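PDB 3EB7: insecticidal Delta-Endotoxin Cry8Ea1 from Bacillus Thuringiensis, which kills the larvae of the underground pest Holotrichia parallela, probably, as in other three-domain Cry toxins, by binding gut receptors and forming membrane pores. Local coordinates for residues R500-Y505 with F544-F549; D510-V515 with N524-K529; I564-F569 with V578-I583. All coordinates share one frame; numbering follows the deposited sequence.

Contact 1 (R500-Y505 with F544-F549)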
loop_
_atom_site.group_PDB
_atom_site.type_symbol
_atom_site.label_atom_id
_atom_site.label_comp_id
_atom_site.label_asym_id
_atom_site.label_seq_id
_atom_site.Cartn_x
_atom_site.Cartn_y
_atom_site.Cartn_z
ATOM N N ARG A 500 -21.220 -7.219 14.576
ATOM C CA ARG A 500 -21.560 -5.813 14.592
ATOM C C ARG A 500 -20.541 -5.131 13.703
ATOM O O ARG A 500 -19.507 -5.720 13.363
ATOM C CB ARG A 500 -21.560 -5.236 16.003
ATOM C CG ARG A 500 -20.205 -5.124 16.620
ATOM C CD ARG A 500 -20.265 -4.800 18.089
ATOM N NE ARG A 500 -18.990 -4.335 18.623
ATOM C CZ ARG A 500 -18.407 -3.181 18.289
ATOM N NH1 ARG A 500 -18.963 -2.353 17.392
ATOM N NH2 ARG A 500 -17.252 -2.841 18.849
ATOM N N VAL A 501 -20.848 -3.887 13.366
ATOM C CA VAL A 501 -20.177 -3.105 12.360
ATOM C C VAL A 501 -19.735 -1.777 12.962
ATOM O O VAL A 501 -20.473 -1.147 13.716
ATOM C CB VAL A 501 -21.179 -2.786 11.183
ATOM C CG1 VAL A 501 -20.724 -1.616 10.342
ATOM C CG2 VAL A 501 -21.369 -4.003 10.299
ATOM N N ARG A 502 -18.532 -1.330 12.598
ATOM C CA ARG A 502 -18.161 0.056 12.795
ATOM C C ARG A 502 -17.540 0.573 11.515
ATOM O O ARG A 502 -16.911 -0.177 10.773
ATOM C CB ARG A 502 -17.254 0.258 14.009
ATOM C CG ARG A 502 -16.087 -0.693 14.089
ATOM C CD ARG A 502 -15.128 -0.236 15.146
ATOM N NE ARG A 502 -13.880 -0.909 14.916
ATOM C CZ ARG A 502 -13.127 -1.483 15.848
ATOM N NH1 ARG A 502 -13.472 -1.400 17.119
ATOM N NH2 ARG A 502 -12.001 -2.100 15.491
ATOM N N ILE A 503 -17.743 1.855 11.260
ATOM C CA ILE A 503 -17.380 2.452 10.001
ATOM C C ILE A 503 -16.392 3.562 10.268
ATOM O O ILE A 503 -16.661 4.433 11.068
ATOM C CB ILE A 503 -18.635 3.003 9.251
ATOM C CG1 ILE A 503 -19.599 1.872 8.868
ATOM C CG2 ILE A 503 -18.243 3.722 7.974
ATOM C CD1 ILE A 503 -20.812 1.851 9.683
ATOM N N ARG A 504 -15.240 3.524 9.606
ATOM C CA ARG A 504 -14.247 4.587 9.740
ATOM C C ARG A 504 -14.594 5.732 8.778
ATOM O O ARG A 504 -14.787 5.516 7.578
ATOM C CB ARG A 504 -12.830 4.044 9.486
ATOM C CG ARG A 504 -11.710 4.985 9.933
ATOM C CD ARG A 504 -10.341 4.225 10.065
ATOM N NE ARG A 504 -9.267 5.143 10.456
ATOM C CZ ARG A 504 -8.112 5.291 9.811
ATOM N NH1 ARG A 504 -7.829 4.548 8.735
ATOM N NH2 ARG A 504 -7.224 6.182 10.252
ATOM N N TYR A 505 -14.703 6.945 9.317
ATOM C CA TYR A 505 -15.123 8.084 8.508
ATOM C C TYR A 505 -14.465 9.387 8.929
ATOM O O TYR A 505 -13.867 9.480 9.965
ATOM C CB TYR A 505 -16.644 8.246 8.540
ATOM C CG TYR A 505 -17.146 8.875 9.832
ATOM C CD1 TYR A 505 -17.418 8.087 10.944
ATOM C CD2 TYR A 505 -17.313 10.271 9.945
ATOM C CE1 TYR A 505 -17.878 8.653 12.136
ATOM C CE2 TYR A 505 -17.754 10.847 11.131
ATOM C CZ TYR A 505 -18.044 10.029 12.217
ATOM O OH TYR A 505 -18.478 10.579 13.396
ATOM N N PHE A 544 -10.110 11.355 11.732
ATOM C CA PHE A 544 -10.785 10.067 11.451
ATOM C C PHE A 544 -11.400 9.456 12.676
ATOM O O PHE A 544 -10.755 9.411 13.719
ATOM C CB PHE A 544 -9.815 9.115 10.769
ATOM C CG PHE A 544 -9.395 9.621 9.440
ATOM C CD1 PHE A 544 -8.226 10.350 9.312
ATOM C CD2 PHE A 544 -10.224 9.434 8.326
ATOM C CE1 PHE A 544 -7.865 10.858 8.079
ATOM C CE2 PHE A 544 -9.876 9.936 7.099
ATOM C CZ PHE A 544 -8.702 10.645 6.959
ATOM N N LYS A 545 -12.663 9.026 12.573
ATOM C CA LYS A 545 -13.378 8.489 13.735
ATOM C C LYS A 545 -14.217 7.293 13.330
ATOM O O LYS A 545 -14.392 7.031 12.148
ATOM C CB LYS A 545 -14.275 9.564 14.385
ATOM C CG LYS A 545 -13.519 10.854 14.813
ATOM C CD LYS A 545 -13.881 11.340 16.219
ATOM C CE LYS A 545 -12.816 12.297 16.775
ATOM N NZ LYS A 545 -12.584 13.541 15.894
ATOM N N PHE A 546 -14.758 6.599 14.323
ATOM C CA PHE A 546 -15.612 5.444 14.102
ATOM C C PHE A 546 -17.088 5.762 14.317
ATOM O O PHE A 546 -17.458 6.404 15.287
ATOM C CB PHE A 546 -15.203 4.276 15.010
ATOM C CG PHE A 546 -14.057 3.473 14.475
ATOM C CD1 PHE A 546 -14.170 2.807 13.247
ATOM C CD2 PHE A 546 -12.869 3.363 15.200
ATOM C CE1 PHE A 546 -13.109 2.056 12.724
ATOM C CE2 PHE A 546 -11.789 2.612 14.687
ATOM C CZ PHE A 546 -11.919 1.957 13.443
ATOM N N ALA A 547 -17.908 5.343 13.364
ATOM C CA ALA A 547 -19.330 5.197 13.567
ATOM C C ALA A 547 -19.538 3.739 13.972
ATOM O O ALA A 547 -19.439 2.840 13.131
ATOM C CB ALA A 547 -20.089 5.521 12.295
ATOM N N SER A 548 -19.817 3.520 15.263
ATOM C CA SER A 548 -19.871 2.193 15.851
ATOM C C SER A 548 -21.279 1.857 16.381
ATOM O O SER A 548 -21.921 2.656 17.066
ATOM C CB SER A 548 -18.814 2.065 16.956
ATOM O OG SER A 548 -18.773 0.753 17.503
ATOM N N PHE A 549 -21.749 0.666 16.018
ATOM C CA PHE A 549 -23.011 0.129 16.452
ATOM C C PHE A 549 -22.725 -1.091 17.316
ATOM O O PHE A 549 -21.819 -1.871 16.995
ATOM C CB PHE A 549 -23.822 -0.359 15.261
ATOM C CG PHE A 549 -24.157 0.704 14.259
ATOM C CD1 PHE A 549 -23.432 0.797 13.062
ATOM C CD2 PHE A 549 -25.228 1.599 14.484
ATOM C CE1 PHE A 549 -23.745 1.763 12.107
ATOM C CE2 PHE A 549 -25.555 2.588 13.516
ATOM C CZ PHE A 549 -24.806 2.663 12.322
#
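Arg-502 lays its side chain across the ring of Phe-546 on one side of an antiparallel strand pair. CD stands over the ring face, a CH-pi contact 3.8 Å from the Phe-546 centroid, and CZ follows as a cation-pi partner, with the guanidinium plane turned 34° from the ring. The extended chain of Arg-502 starts with CG between backbone N and carbonyl carbon (chi1 48°), which stands it up from the sheet beside the ring. Its polar end goes on to Glu-584 in a salt bridge, and Tyr-230 adds a second cation-pi contact. CB of Arg-504 touches the same ring at CE1, while its guanidinium passes Phe-544 CB obliquely and pairs with Asp-581.

Backbone bonds zip the strands together: Ile-503 and Ala-547 exchange two, as do Tyr-505 and Lys-545, and Phe-549 N reaches Val-501 O. At the far end a single nitrogen serves two acceptors, Arg-500 NH1 lying 2.9 Å from Phe-549 O and 3.1 Å from Ser-548 OG. Both bonds are bent, and the carbonyl is met from above its plane.

The other side is mainly apolar. Ile-503 CD1 meets the edge of the Phe-549 ring at CE1 (3.8 Å), and Tyr-505 CE1 lies 3.8 Å from Ala-547 CB, with Ala-547 N at the edge of the tyrosine ring. Tyr-505 OH bonds to Asn-528 O.

The two sides thus differ in chemistry: on one, two arginines paired with acids, Arg-502 also lying over an aromatic ring; on the other, a mainly apolar face of Ile-503, Tyr-505 and Ala-547 turned toward strands 511-517 and 520-527.

Contact 2 (D510-V515 with N524-K529)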
loop_
_atom_site.group_PDB
_atom_site.type_symbol
_atom_site.label_atom_id
_atom_site.label_comp_id
_atom_site.label_asym_id
_atom_site.label_seq_id
_atom_site.Cartn_x
_atom_site.Cartn_y
_atom_site.Cartn_z
ATOM N N ASP A 510 -22.517 16.662 10.793
ATOM C CA ASP A 510 -23.196 15.537 11.456
ATOM C C ASP A 510 -24.146 14.946 10.392
ATOM O O ASP A 510 -24.597 15.682 9.538
ATOM C CB ASP A 510 -24.042 15.954 12.684
ATOM C CG ASP A 510 -23.314 16.891 13.676
ATOM O OD1 ASP A 510 -23.986 17.850 14.190
ATOM O OD2 ASP A 510 -22.108 16.695 13.979
ATOM N N PHE A 511 -24.475 13.642 10.467
ATOM C CA PHE A 511 -25.218 12.949 9.410
ATOM C C PHE A 511 -25.859 11.680 9.940
ATOM O O PHE A 511 -25.415 11.090 10.926
ATOM C CB PHE A 511 -24.300 12.581 8.203
ATOM C CG PHE A 511 -23.138 11.696 8.568
ATOM C CD1 PHE A 511 -23.166 10.336 8.292
ATOM C CD2 PHE A 511 -22.021 12.214 9.263
ATOM C CE1 PHE A 511 -22.085 9.506 8.691
ATOM C CE2 PHE A 511 -20.968 11.408 9.639
ATOM C CZ PHE A 511 -21.011 10.047 9.359
ATOM N N ASP A 512 -26.912 11.261 9.252
ATOM C CA ASP A 512 -27.547 9.977 9.449
ATOM C C ASP A 512 -26.807 8.865 8.632
ATOM O O ASP A 512 -26.513 9.043 7.463
ATOM C CB ASP A 512 -29.015 10.095 8.997
ATOM C CG ASP A 512 -29.912 10.829 10.024
ATOM O OD1 ASP A 512 -29.438 11.176 11.136
ATOM O OD2 ASP A 512 -31.124 11.026 9.726
ATOM N N LEU A 513 -26.511 7.733 9.255
ATOM C CA LEU A 513 -25.866 6.637 8.563
ATOM C C LEU A 513 -26.649 5.365 8.804
ATOM O O LEU A 513 -27.011 5.076 9.916
ATOM C CB LEU A 513 -24.405 6.444 9.026
ATOM C CG LEU A 513 -23.578 5.379 8.265
ATOM C CD1 LEU A 513 -22.097 5.741 8.243
ATOM C CD2 LEU A 513 -23.796 3.941 8.803
ATOM N N ASP A 514 -26.922 4.606 7.756
ATOM C CA ASP A 514 -27.284 3.226 7.991
ATOM C C ASP A 514 -26.576 2.198 7.109
ATOM O O ASP A 514 -26.039 2.502 6.029
ATOM C CB ASP A 514 -28.769 3.041 7.924
ATOM C CG ASP A 514 -29.348 3.723 6.774
ATOM O OD1 ASP A 514 -28.906 3.387 5.651
ATOM O OD2 ASP A 514 -30.223 4.597 6.986
ATOM N N VAL A 515 -26.586 0.990 7.646
ATOM C CA VAL A 515 -25.985 -0.190 7.070
ATOM C C VAL A 515 -27.118 -1.058 6.541
ATOM O O VAL A 515 -28.004 -1.445 7.293
ATOM C CB VAL A 515 -25.232 -0.957 8.173
ATOM C CG1 VAL A 515 -24.475 -2.155 7.591
ATOM C CG2 VAL A 515 -24.285 0.009 8.895
ATOM N N ASN A 524 -28.942 1.823 12.137
ATOM C CA ASN A 524 -29.170 3.251 11.740
ATOM C C ASN A 524 -28.789 4.143 12.911
ATOM O O ASN A 524 -29.028 3.781 14.061
ATOM C CB ASN A 524 -30.633 3.579 11.301
ATOM C CG ASN A 524 -30.758 5.007 10.583
ATOM O OD1 ASN A 524 -30.659 5.080 9.349
ATOM N ND2 ASN A 524 -30.942 6.116 11.361
ATOM N N GLY A 525 -28.206 5.300 12.619
ATOM C CA GLY A 525 -27.850 6.213 13.688
ATOM C C GLY A 525 -27.371 7.532 13.183
ATOM O O GLY A 525 -27.140 7.687 11.998
ATOM N N ARG A 526 -27.201 8.474 14.097
ATOM C CA ARG A 526 -26.647 9.766 13.787
ATOM C C ARG A 526 -25.213 9.826 14.270
ATOM O O ARG A 526 -24.897 9.293 15.332
ATOM C CB ARG A 526 -27.445 10.883 14.455
ATOM C CG ARG A 526 -26.915 12.256 14.082
ATOM C CD ARG A 526 -28.076 13.106 13.746
ATOM N NE ARG A 526 -27.712 14.425 13.232
ATOM C CZ ARG A 526 -27.902 14.772 11.973
ATOM N NH1 ARG A 526 -28.385 13.882 11.120
ATOM N NH2 ARG A 526 -27.581 15.978 11.562
ATOM N N PHE A 527 -24.341 10.473 13.487
ATOM C CA PHE A 527 -22.951 10.585 13.857
ATOM C C PHE A 527 -22.490 12.000 13.707
ATOM O O PHE A 527 -23.033 12.762 12.919
ATOM C CB PHE A 527 -22.109 9.565 13.072
ATOM C CG PHE A 527 -22.552 8.159 13.315
ATOM C CD1 PHE A 527 -23.539 7.576 12.503
ATOM C CD2 PHE A 527 -22.064 7.456 14.427
ATOM C CE1 PHE A 527 -24.007 6.288 12.773
ATOM C CE2 PHE A 527 -22.529 6.189 14.712
ATOM C CZ PHE A 527 -23.500 5.589 13.895
ATOM N N ASN A 528 -21.508 12.363 14.509
ATOM C CA ASN A 528 -21.104 13.746 14.620
ATOM C C ASN A 528 -19.903 14.059 13.749
ATOM O O ASN A 528 -19.161 13.172 13.344
ATOM C CB ASN A 528 -20.816 14.083 16.088
ATOM C CG ASN A 528 -22.092 14.140 16.952
ATOM O OD1 ASN A 528 -23.168 14.479 16.473
ATOM N ND2 ASN A 528 -21.944 13.864 18.233
ATOM N N LYS A 529 -19.736 15.331 13.449
ATOM C CA LYS A 529 -18.675 15.781 12.593
ATOM C C LYS A 529 -17.339 15.611 13.311
ATOM O O LYS A 529 -17.292 15.656 14.534
ATOM C CB LYS A 529 -18.903 17.235 12.169
ATOM C CG LYS A 529 -18.699 18.280 13.224
ATOM C CD LYS A 529 -18.885 19.664 12.585
ATOM C CE LYS A 529 -18.121 20.716 13.340
ATOM N NZ LYS A 529 -17.771 21.918 12.493
#
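Arg-526 folds back over the neighbouring strand, one face of its guanidinium lying above the backbone at Asp-510 C and Phe-511 N. Its chain leaves with CG opposite the backbone N (chi1 -177°) and bends at the next bond, which brings NH1 to Asp-512 OD1 at 2.9 Å. This salt bridge is lopsided: the oxygen lies in the guanidinium plane, but the nitrogen comes from above the carboxylate, and the two planes stand 87° apart. Asn-568 ties both partners down, its carbonyl taking a bond from Arg-526 NH1 and its amide giving one to Asp-512 OD2.

On the face that carries Phe-511, Leu-513 and Phe-527, Phe-527 CB sits over one face of the Phe-511 ring, 3.9 Å from CZ, while the Phe-527 ring itself swings along the strand to touch Leu-513 CB through CD1 at 3.8 Å. Gly-525, facing Leu-513, has no side chain beside the Phe-527 ring.

Asp-510 sends OD2 past the end of the ladder to Lys-529 N (2.8 Å), using the anti lone pair. Paired backbone bonds join Phe-511 with Phe-527 and Leu-513 with Gly-525. Strands 511-517 and 520-527, consecutive in the chain, joined by a short turn and paired antiparallel, form a beta hairpin at the margin of one sheet in the C-terminal beta sandwich of a Cry toxin.

Contact 3 (I564-F569 with V578-I583)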
loop_
_atom_site.group_PDB
_atom_site.type_symbol
_atom_site.label_atom_id
_atom_site.label_comp_id
_atom_site.label_asym_id
_atom_site.label_seq_id
_atom_site.Cartn_x
_atom_site.Cartn_y
_atom_site.Cartn_z
ATOM N N ILE A 564 -23.631 1.111 2.572
ATOM C CA ILE A 564 -23.684 2.148 3.572
ATOM C C ILE A 564 -24.396 3.328 2.949
ATOM O O ILE A 564 -24.094 3.724 1.814
ATOM C CB ILE A 564 -22.258 2.566 4.087
ATOM C CG1 ILE A 564 -21.458 1.382 4.676
ATOM C CG2 ILE A 564 -22.343 3.709 5.112
ATOM C CD1 ILE A 564 -22.204 0.517 5.676
ATOM N N SER A 565 -25.364 3.872 3.685
ATOM C CA SER A 565 -26.119 5.041 3.226
ATOM C C SER A 565 -25.932 6.207 4.180
ATOM O O SER A 565 -25.996 6.016 5.412
ATOM C CB SER A 565 -27.603 4.677 3.138
ATOM O OG SER A 565 -27.811 3.712 2.112
ATOM N N VAL A 566 -25.673 7.396 3.618
ATOM C CA VAL A 566 -25.593 8.633 4.403
ATOM C C VAL A 566 -26.632 9.698 3.926
ATOM O O VAL A 566 -26.950 9.815 2.722
ATOM C CB VAL A 566 -24.134 9.228 4.550
ATOM C CG1 VAL A 566 -23.165 8.191 5.149
ATOM C CG2 VAL A 566 -23.618 9.819 3.228
ATOM N N ARG A 567 -27.124 10.469 4.895
ATOM C CA ARG A 567 -28.359 11.216 4.787
ATOM C C ARG A 567 -28.382 12.364 5.825
ATOM O O ARG A 567 -27.630 12.340 6.806
ATOM C CB ARG A 567 -29.464 10.217 5.120
ATOM C CG ARG A 567 -30.821 10.553 4.677
ATOM C CD ARG A 567 -31.740 9.405 5.001
ATOM N NE ARG A 567 -31.360 8.236 4.222
ATOM C CZ ARG A 567 -31.749 6.981 4.467
ATOM N NH1 ARG A 567 -32.551 6.699 5.499
ATOM N NH2 ARG A 567 -31.318 5.998 3.673
ATOM N N ASN A 568 -29.246 13.353 5.595
ATOM C CA ASN A 568 -29.623 14.354 6.604
ATOM C C ASN A 568 -28.422 15.076 7.185
ATOM O O ASN A 568 -28.155 15.018 8.388
ATOM C CB ASN A 568 -30.470 13.674 7.715
ATOM C CG ASN A 568 -31.281 14.674 8.561
ATOM O OD1 ASN A 568 -31.533 15.819 8.144
ATOM N ND2 ASN A 568 -31.707 14.233 9.752
ATOM N N PHE A 569 -27.676 15.730 6.307
ATOM C CA PHE A 569 -26.466 16.447 6.674
ATOM C C PHE A 569 -26.843 17.669 7.528
ATOM O O PHE A 569 -27.746 18.417 7.149
ATOM C CB PHE A 569 -25.740 16.920 5.411
ATOM C CG PHE A 569 -24.973 15.833 4.654
ATOM C CD1 PHE A 569 -23.931 16.190 3.782
ATOM C CD2 PHE A 569 -25.273 14.475 4.798
ATOM C CE1 PHE A 569 -23.237 15.205 3.059
ATOM C CE2 PHE A 569 -24.592 13.502 4.078
ATOM C CZ PHE A 569 -23.590 13.871 3.204
ATOM N N VAL A 578 -18.850 14.106 3.793
ATOM C CA VAL A 578 -18.580 12.873 4.524
ATOM C C VAL A 578 -17.653 11.971 3.668
ATOM O O VAL A 578 -18.015 11.598 2.536
ATOM C CB VAL A 578 -19.902 12.121 4.811
ATOM C CG1 VAL A 578 -19.684 10.850 5.649
ATOM C CG2 VAL A 578 -20.911 13.036 5.487
ATOM N N TYR A 579 -16.475 11.636 4.198
ATOM C CA TYR A 579 -15.619 10.591 3.613
ATOM C C TYR A 579 -15.839 9.286 4.334
ATOM O O TYR A 579 -15.783 9.249 5.568
ATOM C CB TYR A 579 -14.151 10.920 3.780
ATOM C CG TYR A 579 -13.729 12.207 3.184
ATOM C CD1 TYR A 579 -13.733 13.344 3.950
ATOM C CD2 TYR A 579 -13.346 12.300 1.836
ATOM C CE1 TYR A 579 -13.356 14.535 3.447
ATOM C CE2 TYR A 579 -12.977 13.533 1.295
ATOM C CZ TYR A 579 -12.972 14.645 2.126
ATOM O OH TYR A 579 -12.577 15.916 1.698
ATOM N N ILE A 580 -16.093 8.220 3.592
ATOM C CA ILE A 580 -16.184 6.875 4.187
ATOM C C ILE A 580 -14.978 6.006 3.782
ATOM O O ILE A 580 -14.699 5.827 2.609
ATOM C CB ILE A 580 -17.523 6.187 3.864
ATOM C CG1 ILE A 580 -18.679 7.065 4.370
ATOM C CG2 ILE A 580 -17.566 4.778 4.509
ATOM C CD1 ILE A 580 -20.028 6.418 4.131
ATOM N N ASP A 581 -14.240 5.535 4.771
ATOM C CA ASP A 581 -12.994 4.794 4.546
ATOM C C ASP A 581 -13.265 3.307 4.437
ATOM O O ASP A 581 -13.083 2.720 3.375
ATOM C CB ASP A 581 -11.963 5.077 5.653
ATOM C CG ASP A 581 -10.781 4.055 5.674
ATOM O OD1 ASP A 581 -10.256 3.799 6.768
ATOM O OD2 ASP A 581 -10.352 3.505 4.618
ATOM N N ARG A 582 -13.703 2.701 5.527
ATOM C CA ARG A 582 -13.856 1.267 5.559
ATOM C C ARG A 582 -14.932 0.843 6.539
ATOM O O ARG A 582 -15.284 1.585 7.457
ATOM C CB ARG A 582 -12.525 0.620 5.952
ATOM C CG ARG A 582 -11.970 1.043 7.328
ATOM C CD ARG A 582 -10.723 0.221 7.605
ATOM N NE ARG A 582 -9.924 0.641 8.763
ATOM C CZ ARG A 582 -8.725 1.220 8.681
ATOM N NH1 ARG A 582 -8.043 1.541 9.780
ATOM N NH2 ARG A 582 -8.208 1.500 7.497
ATOM N N ILE A 583 -15.430 -0.365 6.352
ATOM C CA ILE A 583 -16.285 -1.011 7.337
ATOM C C ILE A 583 -15.435 -2.062 8.009
ATOM O O ILE A 583 -14.652 -2.743 7.351
ATOM C CB ILE A 583 -17.428 -1.755 6.668
ATOM C CG1 ILE A 583 -18.345 -0.810 5.902
ATOM C CG2 ILE A 583 -18.214 -2.589 7.689
ATOM C CD1 ILE A 583 -19.050 -1.538 4.713
#
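Ile-580 drives its CD1 methyl into the notch between Ile-564 and Val-566, where it lies 3.7 Å from Ile-564 CG2 and equally 3.7 Å from Val-566 CG1. The two flanking methyls come from residues two apart on one strand, so they stand on the same side of it and form the walls of the hollow. Ile-580 and Val-566 slide past each other in opposite directions, whereas Ile-564 and Ile-580 meet at a slant.

Next along, Ile-583 and Ile-564 reach for each other tip to tip: the end methyl CD1 of Ile-583 is 3.8 Å from Ile-564 CG1 and 3.9 Å from Ile-564 CD1. No hydrogen bond joins the strands, whose axes approach no closer than 9.9 Å; they belong to different sheets, and their side chains meet across the core of a beta sandwich, the fold of the C-terminal domain in Cry toxins. Phe-478, Leu-513 and Ile-503 help to enclose this layer.

At the other end Val-578 CG2 meets the CZ end of the Phe-569 ring obliquely, 3.6 Å from CZ, and touches both CE1 and CE2. CG2 lies beside the backbone N of Val-578, with CG1 opposite that nitrogen (chi1 -177°), and this turn gives the two methyls separate neighbours: CG1 faces Val-566 CG1 more loosely, at 4.4 Å, while CG2 takes the ring. Phe-569 belongs to the loop following strand 559-567, and its ring also rests against Phe-478.

From the N-terminal side, strand 498-507 comes first and meets strand 545-548, one of its two neighbours, only much later in the chain, so contact 1 closes a long loop. Nested inside that loop is contact 2, a tight hairpin made by the next two strands. Contact 3 opens only after contact 1 has closed, and spans the short loop between strands 559-567 and 578-588; nothing crosses. Contact 1 lies in one sheet and contact 2 in the other, while contact 3 bridges the two, with strand 578-588 beside 498-507 and 559-567 beside 511-517. Backbone bonds link it to each neighbour: Arg-504 N to Arg-582 O, Asp-512 N to Arg-567 O. Between contacts 1 and 2, Phe-549 packs on Phe-527.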